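Local coordinates for protein catalase (Bacillus pumilus, PDB 4QON) that breaks down hydrogen peroxide to water and oxygen, most likely at its haem iron, and is seen here with catechol bound, at residues T107-R112 and E185-N190. Numbering follows the deposited sequence.
Sequences TLRDPR and EGIPAN. With CAQ (catechol), chain H.
Asp110 N donates to Gly186 O over 3.0 Å, the direct hydrogen bond that joins the two loops. Arg109 CA adds a CA-H...O contact to the same oxygen. The absence of a side chain at Gly186 suits its neighbour: Arg109 NH1 lies 3.6 Å from Gly186 CA, where a CB would clash. Ile187 crosses Arg109 at about a right angle, its CD1 lying over one guanidinium face, 3.8 Å from NH2, while CG2, anti to the backbone N, packs against Thr107 O. The Pro188 ring meets Arg112 from the opposite direction and covers one face of its guanidinium, CD sitting 3.8 Å from CZ. Both loops belong to the catalase fold, the first running into strand 113-120 of its antiparallel barrel, the second following helix 175-181; the Arg112 side chain lies about 8 Å from the haem. Bent at chi2 (56°), Arg112 turns back on its own loop: NH1 and NH2 both grip Leu108 O, and NH1 also reaches Asp110 O at 2.9 Å, all nearly within the guanidinium plane. A leucine in place of Arg112 would probably leave Leu108 O without both of its guanidinium donors and Asp110 O with the water alone, and let the loop between them shift. One water donates to Asp110 O and Glu185 O, bridging the loops beside the direct bond. On the far flank, catechol O4 donates to Asp110 OD1 over 2.9 Å, while Asp110 OD2 accepts from Val98 N and Ile99 N. Farther out, Leu181 O takes a hydrogen bond from Arg109 NH1, and Ala232 of helix 229-238 packs on Ile187.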
loop_
_atom_site.group_PDB
_atom_site.type_symbol
_atom_site.label_atom_id
_atom_site.label_comp_id
_atom_site.label_asym_id
_atom_site.label_seq_id
_atom_site.Cartn_x
_atom_site.Cartn_y
_atom_site.Cartn_z
ATOM N N THR A 107 12.781 -29.649 2.937
ATOM C CA THR A 107 13.868 -30.616 2.757
ATOM C C THR A 107 15.097 -30.047 2.040
ATOM O O THR A 107 16.047 -30.781 1.753
ATOM C CB THR A 107 13.326 -31.806 1.914
ATOM O OG1 THR A 107 12.488 -31.298 0.875
ATOM C CG2 THR A 107 12.515 -32.737 2.766
ATOM N N LEU A 108 15.107 -28.734 1.779
ATOM C CA LEU A 108 16.233 -28.105 1.113
ATOM C C LEU A 108 17.350 -27.759 2.102
ATOM O O LEU A 108 17.085 -27.534 3.286
ATOM C CB LEU A 108 15.807 -26.805 0.436
ATOM C CG LEU A 108 14.587 -26.868 -0.503
ATOM C CD1 LEU A 108 14.384 -25.547 -1.218
ATOM C CD2 LEU A 108 14.797 -27.995 -1.512
ATOM N N ARG A 109 18.583 -27.614 1.620
ATOM C CA ARG A 109 19.718 -27.148 2.465
ATOM C C ARG A 109 19.602 -25.644 2.736
ATOM O O ARG A 109 19.237 -24.872 1.855
ATOM C CB ARG A 109 21.081 -27.458 1.794
ATOM C CG ARG A 109 22.315 -27.025 2.587
ATOM C CD ARG A 109 23.642 -27.505 1.991
ATOM N NE ARG A 109 23.576 -28.927 1.646
ATOM C CZ ARG A 109 23.693 -29.934 2.505
ATOM N NH1 ARG A 109 23.967 -29.718 3.784
ATOM N NH2 ARG A 109 23.536 -31.182 2.086
ATOM N N ASP A 110 19.821 -25.252 3.992
ATOM C CA ASP A 110 19.552 -23.858 4.440
ATOM C C ASP A 110 19.821 -23.837 5.962
ATOM O O ASP A 110 19.459 -24.769 6.667
ATOM C CB ASP A 110 18.075 -23.461 4.142
ATOM C CG ASP A 110 17.917 -22.317 3.082
ATOM O OD1 ASP A 110 18.937 -21.734 2.592
ATOM O OD2 ASP A 110 16.735 -21.967 2.758
ATOM N N PRO A 111 20.332 -22.706 6.486
ATOM C CA PRO A 111 20.087 -22.457 7.911
ATOM C C PRO A 111 18.592 -22.546 8.210
ATOM O O PRO A 111 17.783 -22.419 7.280
ATOM C CB PRO A 111 20.623 -21.022 8.111
ATOM C CG PRO A 111 21.505 -20.815 6.935
ATOM C CD PRO A 111 20.846 -21.498 5.817
ATOM N N ARG A 112 18.243 -22.715 9.482
ATOM C CA ARG A 112 16.870 -22.653 9.911
ATOM C C ARG A 112 16.737 -21.490 10.916
ATOM O O ARG A 112 17.553 -21.341 11.812
ATOM C CB ARG A 112 16.437 -23.978 10.573
ATOM C CG ARG A 112 15.686 -24.935 9.659
ATOM C CD ARG A 112 16.442 -25.301 8.401
ATOM N NE ARG A 112 15.672 -26.247 7.590
ATOM C CZ ARG A 112 16.085 -26.778 6.436
ATOM N NH1 ARG A 112 17.253 -26.421 5.916
ATOM N NH2 ARG A 112 15.297 -27.642 5.793
ATOM N N GLU A 185 24.027 -31.117 8.989
ATOM C CA GLU A 185 23.214 -30.164 9.776
ATOM C C GLU A 185 22.661 -29.056 8.867
ATOM O O GLU A 185 21.767 -28.301 9.292
ATOM C CB GLU A 185 23.974 -29.585 10.985
ATOM C CG GLU A 185 23.031 -28.961 12.062
ATOM C CD GLU A 185 23.734 -28.551 13.357
ATOM O OE1 GLU A 185 24.947 -28.859 13.489
ATOM O OE2 GLU A 185 23.078 -27.936 14.271
ATOM N N GLY A 186 23.153 -28.963 7.616
ATOM C CA GLY A 186 22.504 -28.090 6.623
ATOM C C GLY A 186 21.049 -28.475 6.313
ATOM O O GLY A 186 20.320 -27.667 5.750
ATOM N N ILE A 187 20.630 -29.698 6.700
ATOM C CA ILE A 187 19.271 -30.195 6.529
ATOM C C ILE A 187 18.832 -30.870 7.828
ATOM O O ILE A 187 18.825 -32.112 7.937
ATOM C CB ILE A 187 19.102 -31.179 5.333
ATOM C CG1 ILE A 187 19.787 -30.657 4.076
ATOM C CG2 ILE A 187 17.620 -31.416 5.072
ATOM C CD1 ILE A 187 19.835 -31.648 2.929
ATOM N N PRO A 188 18.463 -30.077 8.835
ATOM C CA PRO A 188 17.717 -30.617 9.971
ATOM C C PRO A 188 16.515 -31.500 9.635
ATOM O O PRO A 188 15.797 -31.263 8.662
ATOM C CB PRO A 188 17.242 -29.372 10.743
ATOM C CG PRO A 188 18.093 -28.251 10.228
ATOM C CD PRO A 188 18.406 -28.601 8.789
ATOM N N ALA A 189 16.347 -32.583 10.415
ATOM C CA ALA A 189 15.299 -33.549 10.170
ATOM C C ALA A 189 13.927 -32.970 10.325
ATOM O O ALA A 189 12.967 -33.369 9.641
ATOM C CB ALA A 189 15.410 -34.698 11.156
ATOM N N ASN A 190 13.802 -32.094 11.303
ATOM C CA ASN A 190 12.627 -31.274 11.421
ATOM C C ASN A 190 12.976 -30.044 12.340
ATOM O O ASN A 190 14.144 -29.861 12.753
ATOM C CB ASN A 190 11.503 -32.174 11.945
ATOM C CG ASN A 190 11.886 -32.897 13.193
ATOM O OD1 ASN A 190 12.212 -32.264 14.200
ATOM N ND2 ASN A 190 11.896 -34.233 13.137
HETATM C C1 CAQ H . 24.332 -22.753 0.021
HETATM C C2 CAQ H . 23.009 -23.146 0.093
HETATM C C3 CAQ H . 22.146 -22.463 0.943
HETATM O O3 CAQ H . 20.844 -22.758 1.049
HETATM C C4 CAQ H . 22.622 -21.344 1.761
HETATM O O4 CAQ H . 21.701 -20.728 2.576
HETATM C C5 CAQ H . 23.967 -20.980 1.668
HETATM C C6 CAQ H . 24.813 -21.685 0.800
HETATM O O HOH W 1 20.753 -25.879 8.693
#